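Side-chain contacts in sulfur oxygenase/reductase (Halothiobacillus neapolitanus, PDB 6QPA), which probably catalyses the oxygen-dependent conversion of elemental sulfur to oxidised and reduced sulfur compounds at a mononuclear non-haem iron centre: residues G75-T80 and V160-H165; I8-A13 and Q252-I257; E181-M186 and W196-Q201; E263-G268 and Y296-P301. One frame throughout, in Å; residues are numbered along the deposited sequence.

Interaction 1 (G75-T80 and V160-H165)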
loop_
_atom_site.group_PDB
_atom_site.type_symbol
_atom_site.label_atom_id
_atom_site.label_comp_id
_atom_site.label_asym_id
_atom_site.label_seq_id
_atom_site.Cartn_x
_atom_site.Cartn_y
_atom_site.Cartn_z
ATOM N N GLY A 75 -5.050 -35.037 28.982
ATOM C CA GLY A 75 -4.633 -36.165 29.791
ATOM C C GLY A 75 -3.282 -36.690 29.336
ATOM O O GLY A 75 -2.946 -36.666 28.152
ATOM N N MET A 76 -2.484 -37.135 30.298
ATOM C CA MET A 76 -1.215 -37.796 30.006
ATOM C C MET A 76 -1.114 -38.980 30.951
ATOM O O MET A 76 -1.039 -38.794 32.165
ATOM C CB MET A 76 -0.031 -36.853 30.167
ATOM C CG MET A 76 1.065 -37.116 29.153
ATOM S SD MET A 76 2.370 -38.048 29.922
ATOM C CE MET A 76 3.118 -36.747 30.922
ATOM N N PHE A 77 -1.189 -40.186 30.404
ATOM C CA PHE A 77 -1.172 -41.418 31.184
ATOM C C PHE A 77 0.113 -42.158 30.878
ATOM O O PHE A 77 0.397 -42.445 29.711
ATOM C CB PHE A 77 -2.345 -42.343 30.841
ATOM C CG PHE A 77 -3.676 -41.908 31.389
ATOM C CD1 PHE A 77 -3.899 -40.606 31.797
ATOM C CD2 PHE A 77 -4.716 -42.830 31.489
ATOM C CE1 PHE A 77 -5.140 -40.214 32.286
ATOM C CE2 PHE A 77 -5.954 -42.457 31.988
ATOM C CZ PHE A 77 -6.168 -41.136 32.390
ATOM N N GLN A 78 0.866 -42.500 31.905
ATOM C CA GLN A 78 2.075 -43.294 31.727
ATOM C C GLN A 78 1.842 -44.649 32.384
ATOM O O GLN A 78 1.698 -44.730 33.605
ATOM C CB GLN A 78 3.303 -42.581 32.304
ATOM C CG GLN A 78 3.743 -41.339 31.509
ATOM C CD GLN A 78 4.877 -40.535 32.168
ATOM O OE1 GLN A 78 4.884 -40.318 33.379
ATOM N NE2 GLN A 78 5.842 -40.099 31.360
ATOM N N TYR A 79 1.744 -45.706 31.580
ATOM C CA TYR A 79 1.751 -47.050 32.138
ATOM C C TYR A 79 3.175 -47.428 32.474
ATOM O O TYR A 79 4.050 -47.321 31.620
ATOM C CB TYR A 79 1.230 -48.109 31.164
ATOM C CG TYR A 79 -0.205 -48.041 30.723
ATOM C CD1 TYR A 79 -0.971 -46.900 30.894
ATOM C CD2 TYR A 79 -0.781 -49.137 30.091
ATOM C CE1 TYR A 79 -2.280 -46.854 30.458
ATOM C CE2 TYR A 79 -2.087 -49.111 29.655
ATOM C CZ TYR A 79 -2.839 -47.970 29.835
ATOM O OH TYR A 79 -4.147 -47.959 29.381
ATOM N N THR A 80 3.408 -47.910 33.683
ATOM C CA THR A 80 4.615 -48.674 33.959
ATOM C C THR A 80 4.184 -50.048 34.433
ATOM O O THR A 80 3.226 -50.175 35.195
ATOM C CB THR A 80 5.548 -48.007 34.990
ATOM O OG1 THR A 80 4.825 -47.737 36.186
ATOM C CG2 THR A 80 6.132 -46.687 34.414
ATOM N N VAL A 160 -5.031 -45.565 21.113
ATOM C CA VAL A 160 -5.398 -46.262 22.339
ATOM C C VAL A 160 -6.579 -45.532 22.951
ATOM O O VAL A 160 -6.559 -44.303 23.111
ATOM C CB VAL A 160 -4.220 -46.386 23.322
ATOM C CG1 VAL A 160 -4.692 -47.009 24.655
ATOM C CG2 VAL A 160 -3.116 -47.251 22.705
ATOM N N VAL A 161 -7.613 -46.288 23.268
ATOM C CA VAL A 161 -8.816 -45.763 23.886
ATOM C C VAL A 161 -8.941 -46.383 25.271
ATOM O O VAL A 161 -8.668 -47.576 25.441
ATOM C CB VAL A 161 -10.017 -46.094 22.981
ATOM C CG1 VAL A 161 -11.243 -46.192 23.759
ATOM C CG2 VAL A 161 -10.131 -45.040 21.869
ATOM N N ILE A 162 -9.313 -45.580 26.266
ATOM C CA ILE A 162 -9.507 -46.079 27.630
ATOM C C ILE A 162 -10.925 -45.743 28.079
ATOM O O ILE A 162 -11.299 -44.561 28.138
ATOM C CB ILE A 162 -8.486 -45.498 28.617
ATOM C CG1 ILE A 162 -7.055 -45.807 28.150
ATOM C CG2 ILE A 162 -8.739 -46.086 30.023
ATOM C CD1 ILE A 162 -5.975 -45.223 29.070
ATOM N N GLY A 163 -11.707 -46.773 28.386
ATOM C CA GLY A 163 -13.060 -46.605 28.874
ATOM C C GLY A 163 -13.124 -46.705 30.388
ATOM O O GLY A 163 -12.775 -47.734 30.965
ATOM N N ASP A 164 -13.566 -45.617 31.026
ATOM C CA ASP A 164 -13.646 -45.529 32.476
ATOM C C ASP A 164 -15.005 -46.055 32.953
ATOM O O ASP A 164 -16.057 -45.529 32.571
ATOM C CB ASP A 164 -13.429 -44.080 32.915
ATOM C CG ASP A 164 -13.099 -43.964 34.393
ATOM O OD1 ASP A 164 -13.369 -44.925 35.130
ATOM O OD2 ASP A 164 -12.548 -42.932 34.825
ATOM N N HIS A 165 -14.985 -47.078 33.799
ATOM C CA HIS A 165 -16.202 -47.676 34.329
ATOM C C HIS A 165 -16.101 -47.750 35.844
ATOM O O HIS A 165 -15.090 -48.228 36.373
ATOM C CB HIS A 165 -16.422 -49.089 33.786
ATOM C CG HIS A 165 -16.462 -49.184 32.295
ATOM N ND1 HIS A 165 -15.341 -49.044 31.504
ATOM C CD2 HIS A 165 -17.492 -49.436 31.449
ATOM C CE1 HIS A 165 -15.679 -49.185 30.234
ATOM N NE2 HIS A 165 -16.978 -49.429 30.172
#

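Interaction 2 (I8-A13 and Q252-I257)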
loop_
_atom_site.group_PDB
_atom_site.type_symbol
_atom_site.label_atom_id
_atom_site.label_comp_id
_atom_site.label_asym_id
_atom_site.label_seq_id
_atom_site.Cartn_x
_atom_site.Cartn_y
_atom_site.Cartn_z
ATOM N N ILE A 8 0.080 -53.138 36.588
ATOM C CA ILE A 8 0.281 -51.924 35.808
ATOM C C ILE A 8 -0.022 -50.755 36.718
ATOM O O ILE A 8 -1.125 -50.665 37.271
ATOM C CB ILE A 8 -0.588 -51.878 34.543
ATOM C CG1 ILE A 8 -0.327 -53.103 33.675
ATOM C CG2 ILE A 8 -0.234 -50.617 33.685
ATOM C CD1 ILE A 8 -1.106 -53.077 32.368
ATOM N N ALA A 9 0.965 -49.886 36.907
ATOM C CA ALA A 9 0.749 -48.603 37.555
ATOM C C ALA A 9 0.495 -47.565 36.475
ATOM O O ALA A 9 1.247 -47.481 35.493
ATOM C CB ALA A 9 1.942 -48.208 38.438
ATOM N N ILE A 10 -0.592 -46.815 36.614
ATOM C CA ILE A 10 -0.943 -45.795 35.636
ATOM C C ILE A 10 -0.808 -44.448 36.308
ATOM O O ILE A 10 -1.644 -44.072 37.133
ATOM C CB ILE A 10 -2.350 -45.983 35.058
ATOM C CG1 ILE A 10 -2.443 -47.367 34.419
ATOM C CG2 ILE A 10 -2.617 -44.871 34.039
ATOM C CD1 ILE A 10 -3.828 -47.708 33.814
ATOM N N ASN A 11 0.247 -43.721 35.952
ATOM C CA ASN A 11 0.431 -42.358 36.420
ATOM C C ASN A 11 -0.457 -41.450 35.574
ATOM O O ASN A 11 -0.223 -41.288 34.372
ATOM C CB ASN A 11 1.904 -41.968 36.316
ATOM C CG ASN A 11 2.216 -40.721 37.073
ATOM O OD1 ASN A 11 1.861 -39.629 36.648
ATOM N ND2 ASN A 11 2.879 -40.870 38.219
ATOM N N MET A 12 -1.478 -40.870 36.196
ATOM C CA MET A 12 -2.475 -40.048 35.521
ATOM C C MET A 12 -2.239 -38.596 35.892
ATOM O O MET A 12 -2.194 -38.259 37.083
ATOM C CB MET A 12 -3.885 -40.471 35.915
ATOM C CG MET A 12 -4.208 -41.919 35.620
ATOM S SD MET A 12 -5.715 -42.394 36.482
ATOM C CE MET A 12 -5.992 -44.005 35.755
ATOM N N ALA A 13 -2.066 -37.750 34.877
ATOM C CA ALA A 13 -1.897 -36.317 35.051
ATOM C C ALA A 13 -2.636 -35.591 33.939
ATOM O O ALA A 13 -2.946 -36.167 32.896
ATOM C CB ALA A 13 -0.420 -35.912 35.025
ATOM N N GLN A 252 -13.228 -49.202 40.200
ATOM C CA GLN A 252 -12.957 -48.663 38.876
ATOM C C GLN A 252 -12.358 -49.736 37.989
ATOM O O GLN A 252 -11.411 -50.422 38.385
ATOM C CB GLN A 252 -11.997 -47.476 38.934
ATOM C CG GLN A 252 -11.613 -46.981 37.550
ATOM C CD GLN A 252 -10.605 -45.869 37.620
ATOM O OE1 GLN A 252 -9.528 -46.048 38.172
ATOM N NE2 GLN A 252 -10.953 -44.706 37.080
ATOM N N TYR A 253 -12.900 -49.866 36.785
ATOM C CA TYR A 253 -12.283 -50.652 35.727
ATOM C C TYR A 253 -11.935 -49.737 34.570
ATOM O O TYR A 253 -12.766 -48.919 34.157
ATOM C CB TYR A 253 -13.216 -51.759 35.230
ATOM C CG TYR A 253 -13.394 -52.933 36.184
ATOM C CD1 TYR A 253 -14.281 -52.868 37.241
ATOM C CD2 TYR A 253 -12.698 -54.123 35.985
ATOM C CE1 TYR A 253 -14.457 -53.958 38.104
ATOM C CE2 TYR A 253 -12.866 -55.223 36.836
ATOM C CZ TYR A 253 -13.743 -55.132 37.894
ATOM O OH TYR A 253 -13.922 -56.226 38.714
ATOM N N LEU A 254 -10.721 -49.886 34.041
ATOM C CA LEU A 254 -10.310 -49.221 32.811
ATOM C C LEU A 254 -10.282 -50.246 31.695
ATOM O O LEU A 254 -9.566 -51.249 31.791
ATOM C CB LEU A 254 -8.939 -48.577 32.950
ATOM C CG LEU A 254 -8.929 -47.487 34.003
ATOM C CD1 LEU A 254 -7.567 -46.786 34.013
ATOM C CD2 LEU A 254 -10.048 -46.514 33.681
ATOM N N VAL A 255 -11.046 -49.991 30.639
ATOM C CA VAL A 255 -11.089 -50.880 29.489
ATOM C C VAL A 255 -10.186 -50.288 28.410
ATOM O O VAL A 255 -10.519 -49.277 27.786
ATOM C CB VAL A 255 -12.528 -51.083 29.001
ATOM C CG1 VAL A 255 -12.538 -51.895 27.700
ATOM C CG2 VAL A 255 -13.352 -51.780 30.102
ATOM N N HIS A 256 -9.052 -50.941 28.171
ATOM C CA HIS A 256 -8.018 -50.461 27.254
ATOM C C HIS A 256 -8.234 -51.136 25.901
ATOM O O HIS A 256 -8.216 -52.365 25.820
ATOM C CB HIS A 256 -6.647 -50.782 27.855
ATOM C CG HIS A 256 -5.476 -50.586 26.936
ATOM N ND1 HIS A 256 -4.439 -49.732 27.239
ATOM C CD2 HIS A 256 -5.124 -51.208 25.786
ATOM C CE1 HIS A 256 -3.520 -49.799 26.293
ATOM N NE2 HIS A 256 -3.908 -50.695 25.403
ATOM N N ILE A 257 -8.512 -50.347 24.862
ATOM C CA ILE A 257 -8.754 -50.893 23.525
ATOM C C ILE A 257 -7.864 -50.185 22.516
ATOM O O ILE A 257 -7.864 -48.951 22.431
ATOM C CB ILE A 257 -10.225 -50.768 23.095
ATOM C CG1 ILE A 257 -11.165 -51.164 24.245
ATOM C CG2 ILE A 257 -10.465 -51.646 21.871
ATOM C CD1 ILE A 257 -12.615 -50.914 23.946
#

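Interaction 3 (E181-M186 and W196-Q201)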
loop_
_atom_site.group_PDB
_atom_site.type_symbol
_atom_site.label_atom_id
_atom_site.label_comp_id
_atom_site.label_asym_id
_atom_site.label_seq_id
_atom_site.Cartn_x
_atom_site.Cartn_y
_atom_site.Cartn_z
ATOM N N GLU A 181 -16.979 -60.605 27.131
ATOM C CA GLU A 181 -17.763 -61.040 25.977
ATOM C C GLU A 181 -17.897 -59.926 24.943
ATOM O O GLU A 181 -17.781 -60.174 23.739
ATOM C CB GLU A 181 -19.141 -61.551 26.430
ATOM C CG GLU A 181 -19.916 -62.178 25.272
ATOM C CD GLU A 181 -21.279 -62.761 25.658
ATOM O OE1 GLU A 181 -21.669 -62.714 26.854
ATOM O OE2 GLU A 181 -21.958 -63.268 24.736
ATOM N N THR A 182 -18.110 -58.685 25.401
ATOM C CA THR A 182 -18.200 -57.543 24.491
ATOM C C THR A 182 -16.929 -57.401 23.661
ATOM O O THR A 182 -16.980 -57.243 22.433
ATOM C CB THR A 182 -18.424 -56.248 25.286
ATOM O OG1 THR A 182 -19.607 -56.348 26.077
ATOM C CG2 THR A 182 -18.575 -55.037 24.319
ATOM N N LEU A 183 -15.773 -57.442 24.332
ATOM C CA LEU A 183 -14.494 -57.169 23.681
ATOM C C LEU A 183 -14.098 -58.286 22.724
ATOM O O LEU A 183 -13.533 -58.028 21.654
ATOM C CB LEU A 183 -13.420 -56.949 24.752
ATOM C CG LEU A 183 -13.601 -55.653 25.541
ATOM C CD1 LEU A 183 -12.806 -55.644 26.840
ATOM C CD2 LEU A 183 -13.220 -54.446 24.630
ATOM N N GLU A 184 -14.390 -59.533 23.094
ATOM C CA GLU A 184 -14.127 -60.652 22.202
ATOM C C GLU A 184 -14.977 -60.568 20.942
ATOM O O GLU A 184 -14.516 -60.925 19.850
ATOM C CB GLU A 184 -14.387 -61.962 22.942
ATOM C CG GLU A 184 -13.324 -62.238 23.984
ATOM C CD GLU A 184 -13.565 -63.520 24.764
ATOM O OE1 GLU A 184 -14.717 -63.997 24.792
ATOM O OE2 GLU A 184 -12.595 -64.049 25.346
ATOM N N TRP A 185 -16.239 -60.146 21.081
ATOM C CA TRP A 185 -17.078 -59.949 19.905
ATOM C C TRP A 185 -16.472 -58.886 18.999
ATOM O O TRP A 185 -16.362 -59.075 17.782
ATOM C CB TRP A 185 -18.492 -59.556 20.332
ATOM C CG TRP A 185 -19.582 -59.626 19.254
ATOM C CD1 TRP A 185 -20.506 -60.622 19.106
ATOM C CD2 TRP A 185 -19.880 -58.657 18.227
ATOM N NE1 TRP A 185 -21.356 -60.341 18.059
ATOM C CE2 TRP A 185 -21.000 -59.145 17.501
ATOM C CE3 TRP A 185 -19.326 -57.428 17.860
ATOM C CZ2 TRP A 185 -21.568 -58.451 16.414
ATOM C CZ3 TRP A 185 -19.896 -56.725 16.756
ATOM C CH2 TRP A 185 -21.017 -57.244 16.067
ATOM N N MET A 186 -16.045 -57.770 19.592
ATOM C CA MET A 186 -15.490 -56.671 18.806
ATOM C C MET A 186 -14.218 -57.085 18.085
ATOM O O MET A 186 -14.050 -56.777 16.899
ATOM C CB MET A 186 -15.231 -55.468 19.708
ATOM C CG MET A 186 -16.518 -54.845 20.228
ATOM S SD MET A 186 -16.302 -53.538 21.459
ATOM C CE MET A 186 -15.430 -52.348 20.515
ATOM N N TRP A 196 -7.122 -55.566 23.234
ATOM C CA TRP A 196 -7.825 -55.019 24.382
ATOM C C TRP A 196 -7.273 -55.597 25.675
ATOM O O TRP A 196 -6.616 -56.639 25.699
ATOM C CB TRP A 196 -9.336 -55.269 24.284
ATOM C CG TRP A 196 -9.712 -56.721 24.179
ATOM C CD1 TRP A 196 -9.963 -57.432 23.035
ATOM C CD2 TRP A 196 -9.879 -57.640 25.271
ATOM N NE1 TRP A 196 -10.289 -58.740 23.350
ATOM C CE2 TRP A 196 -10.248 -58.888 24.716
ATOM C CE3 TRP A 196 -9.776 -57.519 26.664
ATOM C CZ2 TRP A 196 -10.500 -60.014 25.507
ATOM C CZ3 TRP A 196 -10.020 -58.649 27.455
ATOM C CH2 TRP A 196 -10.381 -59.879 26.873
ATOM N N MET A 197 -7.645 -54.942 26.768
ATOM C CA MET A 197 -7.215 -55.326 28.104
ATOM C C MET A 197 -8.229 -54.771 29.095
ATOM O O MET A 197 -8.692 -53.639 28.938
ATOM C CB MET A 197 -5.789 -54.790 28.357
ATOM C CG MET A 197 -5.207 -54.928 29.718
ATOM S SD MET A 197 -3.420 -54.549 29.675
ATOM C CE MET A 197 -3.424 -52.823 29.168
ATOM N N ILE A 198 -8.612 -55.586 30.077
ATOM C CA ILE A 198 -9.498 -55.163 31.156
ATOM C C ILE A 198 -8.652 -54.963 32.405
ATOM O O ILE A 198 -8.008 -55.903 32.881
ATOM C CB ILE A 198 -10.602 -56.196 31.419
ATOM C CG1 ILE A 198 -11.503 -56.345 30.190
ATOM C CG2 ILE A 198 -11.400 -55.793 32.678
ATOM C CD1 ILE A 198 -12.408 -57.549 30.248
ATOM N N MET A 199 -8.666 -53.757 32.958
ATOM C CA MET A 199 -7.816 -53.419 34.094
ATOM C C MET A 199 -8.686 -52.999 35.262
ATOM O O MET A 199 -9.536 -52.112 35.111
ATOM C CB MET A 199 -6.854 -52.294 33.733
ATOM C CG MET A 199 -5.918 -52.623 32.596
ATOM S SD MET A 199 -4.735 -51.283 32.240
ATOM C CE MET A 199 -5.837 -50.045 31.594
ATOM N N LYS A 200 -8.411 -53.571 36.436
ATOM C CA LYS A 200 -9.193 -53.350 37.654
ATOM C C LYS A 200 -8.315 -52.634 38.672
ATOM O O LYS A 200 -7.253 -53.144 39.033
ATOM C CB LYS A 200 -9.664 -54.687 38.234
ATOM C CG LYS A 200 -10.544 -54.576 39.488
ATOM C CD LYS A 200 -10.744 -55.943 40.098
ATOM C CE LYS A 200 -11.648 -55.902 41.325
ATOM N NZ LYS A 200 -11.595 -57.261 41.947
ATOM N N GLN A 201 -8.755 -51.473 39.143
ATOM C CA GLN A 201 -7.987 -50.746 40.148
ATOM C C GLN A 201 -8.109 -51.441 41.502
ATOM O O GLN A 201 -9.220 -51.696 41.966
ATOM C CB GLN A 201 -8.474 -49.299 40.260
ATOM C CG GLN A 201 -7.717 -48.556 41.374
ATOM C CD GLN A 201 -8.249 -47.171 41.711
ATOM O OE1 GLN A 201 -8.205 -46.768 42.873
ATOM N NE2 GLN A 201 -8.752 -46.435 40.703
#

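Interaction 4 (E263-G268 and Y296-P301)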
loop_
_atom_site.group_PDB
_atom_site.type_symbol
_atom_site.label_atom_id
_atom_site.label_comp_id
_atom_site.label_asym_id
_atom_site.label_seq_id
_atom_site.Cartn_x
_atom_site.Cartn_y
_atom_site.Cartn_z
ATOM N N GLU A 263 -10.507 -42.935 13.641
ATOM C CA GLU A 263 -11.746 -43.220 12.915
ATOM C C GLU A 263 -12.217 -44.658 13.152
ATOM O O GLU A 263 -13.414 -44.898 13.365
ATOM C CB GLU A 263 -11.546 -42.947 11.423
ATOM C CG GLU A 263 -11.187 -41.477 11.063
ATOM C CD GLU A 263 -9.730 -41.007 11.431
ATOM O OE1 GLU A 263 -8.782 -41.817 11.526
ATOM O OE2 GLU A 263 -9.549 -39.785 11.636
ATOM N N HIS A 264 -11.296 -45.630 13.134
ATOM C CA HIS A 264 -11.683 -47.005 13.442
ATOM C C HIS A 264 -12.170 -47.128 14.879
ATOM O O HIS A 264 -13.096 -47.899 15.161
ATOM C CB HIS A 264 -10.513 -47.949 13.198
ATOM C CG HIS A 264 -10.149 -48.065 11.757
ATOM N ND1 HIS A 264 -9.157 -47.304 11.183
ATOM C CD2 HIS A 264 -10.676 -48.816 10.763
ATOM C CE1 HIS A 264 -9.074 -47.597 9.896
ATOM N NE2 HIS A 264 -9.984 -48.511 9.617
ATOM N N ALA A 265 -11.542 -46.385 15.802
ATOM C CA ALA A 265 -11.958 -46.401 17.206
ATOM C C ALA A 265 -13.363 -45.828 17.373
ATOM O O ALA A 265 -14.191 -46.372 18.123
ATOM C CB ALA A 265 -10.958 -45.602 18.057
ATOM N N HIS A 266 -13.626 -44.693 16.722
ATOM C CA HIS A 266 -14.919 -44.034 16.857
ATOM C C HIS A 266 -16.030 -44.909 16.299
ATOM O O HIS A 266 -17.027 -45.199 16.980
ATOM C CB HIS A 266 -14.891 -42.678 16.147
ATOM C CG HIS A 266 -16.180 -41.927 16.245
ATOM N ND1 HIS A 266 -16.926 -41.570 15.138
ATOM C CD2 HIS A 266 -16.871 -41.488 17.323
ATOM C CE1 HIS A 266 -18.010 -40.929 15.537
ATOM N NE2 HIS A 266 -17.998 -40.862 16.857
ATOM N N GLN A 267 -15.857 -45.353 15.059
ATOM C CA GLN A 267 -16.836 -46.227 14.438
ATOM C C GLN A 267 -16.903 -47.567 15.168
ATOM O O GLN A 267 -17.981 -48.154 15.321
ATOM C CB GLN A 267 -16.465 -46.411 12.961
ATOM C CG GLN A 267 -17.487 -47.157 12.118
ATOM C CD GLN A 267 -17.449 -46.763 10.634
ATOM O OE1 GLN A 267 -18.408 -46.997 9.902
ATOM N NE2 GLN A 267 -16.332 -46.178 10.191
ATOM N N GLY A 268 -15.760 -48.051 15.652
ATOM C CA GLY A 268 -15.739 -49.357 16.276
ATOM C C GLY A 268 -16.493 -49.377 17.587
ATOM O O GLY A 268 -17.378 -50.214 17.791
ATOM N N TYR A 296 -15.051 -42.736 27.392
ATOM C CA TYR A 296 -13.919 -43.175 26.589
ATOM C C TYR A 296 -13.044 -41.980 26.226
ATOM O O TYR A 296 -13.507 -41.060 25.544
ATOM C CB TYR A 296 -14.417 -43.887 25.334
ATOM C CG TYR A 296 -14.806 -45.330 25.620
ATOM C CD1 TYR A 296 -13.847 -46.322 25.626
ATOM C CD2 TYR A 296 -16.109 -45.686 25.917
ATOM C CE1 TYR A 296 -14.148 -47.626 25.882
ATOM C CE2 TYR A 296 -16.432 -47.015 26.191
ATOM C CZ TYR A 296 -15.434 -47.977 26.175
ATOM O OH TYR A 296 -15.681 -49.310 26.443
ATOM N N MET A 297 -11.788 -41.997 26.682
ATOM C CA MET A 297 -10.781 -41.025 26.265
ATOM C C MET A 297 -9.898 -41.621 25.169
ATOM O O MET A 297 -9.520 -42.793 25.233
ATOM C CB MET A 297 -9.912 -40.588 27.452
ATOM C CG MET A 297 -10.696 -39.915 28.574
ATOM S SD MET A 297 -9.737 -39.781 30.096
ATOM C CE MET A 297 -8.461 -38.625 29.570
ATOM N N PHE A 298 -9.573 -40.807 24.163
ATOM C CA PHE A 298 -8.701 -41.206 23.064
ATOM C C PHE A 298 -7.270 -40.748 23.344
ATOM O O PHE A 298 -7.054 -39.614 23.769
ATOM C CB PHE A 298 -9.164 -40.596 21.733
ATOM C CG PHE A 298 -10.343 -41.292 21.100
ATOM C CD1 PHE A 298 -11.386 -41.791 21.882
ATOM C CD2 PHE A 298 -10.417 -41.433 19.706
ATOM C CE1 PHE A 298 -12.488 -42.416 21.290
ATOM C CE2 PHE A 298 -11.504 -42.060 19.105
ATOM C CZ PHE A 298 -12.552 -42.547 19.901
ATOM N N PHE A 299 -6.302 -41.628 23.076
ATOM C CA PHE A 299 -4.885 -41.353 23.279
ATOM C C PHE A 299 -4.042 -41.776 22.080
ATOM O O PHE A 299 -4.359 -42.735 21.366
ATOM C CB PHE A 299 -4.312 -42.115 24.461
ATOM C CG PHE A 299 -4.897 -41.753 25.781
ATOM C CD1 PHE A 299 -6.059 -42.368 26.223
ATOM C CD2 PHE A 299 -4.262 -40.842 26.607
ATOM C CE1 PHE A 299 -6.589 -42.078 27.460
ATOM C CE2 PHE A 299 -4.782 -40.540 27.856
ATOM C CZ PHE A 299 -5.959 -41.161 28.281
ATOM N N SER A 300 -2.902 -41.105 21.932
ATOM C CA SER A 300 -1.860 -41.564 21.049
ATOM C C SER A 300 -0.701 -42.088 21.878
ATOM O O SER A 300 -0.277 -41.415 22.823
ATOM C CB SER A 300 -1.378 -40.436 20.145
ATOM O OG SER A 300 -0.284 -40.914 19.403
ATOM N N PRO A 301 -0.205 -43.288 21.615
ATOM C CA PRO A 301 0.992 -43.749 22.329
ATOM C C PRO A 301 2.232 -43.037 21.797
ATOM O O PRO A 301 2.626 -43.234 20.646
ATOM C CB PRO A 301 1.019 -45.258 22.037
ATOM C CG PRO A 301 0.317 -45.395 20.725
ATOM C CD PRO A 301 -0.737 -44.309 20.696
#

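Interaction 1 (G75-T80 and V160-H165)
Ile162 sends its terminal methyl to both Phe77 and Tyr79, and the tight part of the contact lies there. Ile162 CD1 sits 3.6 Å from Phe77 CD2, oblique to that ring, and 3.3 Å from Tyr79 OH, near the plane of the phenol and at its edge. Ile162 and Tyr79 approach from opposite directions. The chain of Ile162 is extended beyond CB (chi2 178°), which carries CD1 this far forward and keeps CG1 behind it, 3.8 Å from Tyr79 OH. Away from this methyl the contact is looser: Val160 faces the same way, but Val160 CG1 stays 4.9 Å from Tyr79 OH, and partly exposed Asp164 turns elsewhere, to Gln252. Strands 74-82 and 159-167 are not neighbours in the sheet. It curls into a closed barrel, consistent with the dimeric alpha+beta barrel clan, and these side chains meet across its interior, with CA of Phe77 and CA of Ile162 10.2 Å apart. The Phe77 ring also meets that of Phe299. Tyr79 OH is hydrogen-bonded to His256 ND1, so the buried hydroxyl has its polar partner outside the contact, and what it offers Ile162 is van der Waals packing alone.

Interaction 2 (I8-A13 and Q252-I257)
Met12 and Ile10 both point their ends at one methyl of Leu254. Met12 CE meets Leu254 CD1 tip to tip at 3.6 Å, and Ile10 CD1 meets the same carbon end-on at 3.9 Å. Met12 reaches it by stretching out beyond CG (chi2 166°, chi3 171°), which places the methyl rather than the sulfur foremost. The backbones stay well apart, CA of Ile10 lying 10.4 Å from CA of Leu254, because strands 7-15 and 251-259 face each other across the barrel instead of pairing edge to edge. Around them Phe119 touches both Ile10 and Leu254, Met199 does the same from strand 193-204, and Ile162 adds to the packing on Leu254. The side chain of Ile10 is about 6 Å from that of Glu116, an iron ligand, and about 9 Å from the iron itself, so the cluster lies near the metal site without touching the metal. No hydrogen bond joins the two segments; methyl groups alone make the contact, so its cohesion is van der Waals and hydrophobic, without directional bonds.

Interaction 3 (E181-M186 and W196-Q201)
The bond from Met186 N to Thr182 O, 3.0 Å, is the shorter of two helical bonds within 181-186, the turns that present Leu183 to Trp196; no polar bond crosses between the segments. Leu183 CB rests over one face of the indole as a CH-pi contact, 3.6 Å from the centroid of the five-membered ring and 7° off its normal. Leu183 CD1 goes further, to 3.6 Å from Trp196 CE3 and 3.7 Å from Ile198 CG1. Trp196 holds CG between its backbone N and carbonyl carbon (chi1 58°), the crowded position, and its ring lies against the helix. Helix 172-189 links strands 159-167 and 193-204, which run parallel to each other on the two flanks of antiparallel strand 251-259: a split beta-alpha-beta unit of the ferredoxin-like kind. The short helix and strand segments are antiparallel, their axes 9.6 Å apart. At the exposed margin Glu184 CG approaches Trp196 CZ2 obliquely at 3.9 Å, and the Glu184 carboxylate has a long, weak ion pair with Lys123.

Interaction 4 (E263-G268 and Y296-P301)
Phe298 holds CG anti to its own carbonyl carbon, beside the backbone N (chi1 -78°), and with the ring turned by chi2 38° its far end, CE2 and CZ, comes up against Ala265 and His266 of the helix. Ala265 CB is 3.7 Å from Phe298 CE2 and 3.9 Å from Phe298 CZ, lying oblique to the ring. Beside this methyl the backbone His266 N is 4.0 Å from Phe298 CZ, at the ring edge and near its plane, a packing contact rather than a hydrogen bond. The side chain of His266 touches more loosely, its CB 4.4 Å from Phe298 CZ, and its imidazole goes on to meet the ring of His54. With CA of Ala265 and CA of Phe298 8.5 Å apart, one phenyl group spans most of the gap between helix and strand. Val161 touches both Ala265 and Phe298, and Val65 and His54 also pack on Phe298, so the ring is buried among apolar and aromatic groups. From the same helix Gln267 hydrogen-bonds to Glu304 and Ser156 of a second subunit. Helix 262-269, which follows strand 251-259, thus lies on the outer surface of the barrel against strands 159-167 and 290-305, with Trp259 of strand 251-259 also touching Ala265.

From the N terminus, strand 7-15 opens the widest loop, which interaction 2 closes only at 252-257. Interaction 1, from 75-80 to 160-165, lies wholly within that span, and so does the short excursion 181-186 to 196-201 of interaction 3, which begins after interaction 1 has closed. Interaction 4 comes last, in series with the others, joining 263-268 to 296-301; none cross. Interactions 1 and 2 lie in the barrel interior, their centres 5 Å apart, and neighbouring strands 159-167 and 251-259 carry one side of each. Interactions 3 and 4 fasten outer helices 172-189 and 262-269 to the same curled sheet, whose neighbouring strands connect all four contacts.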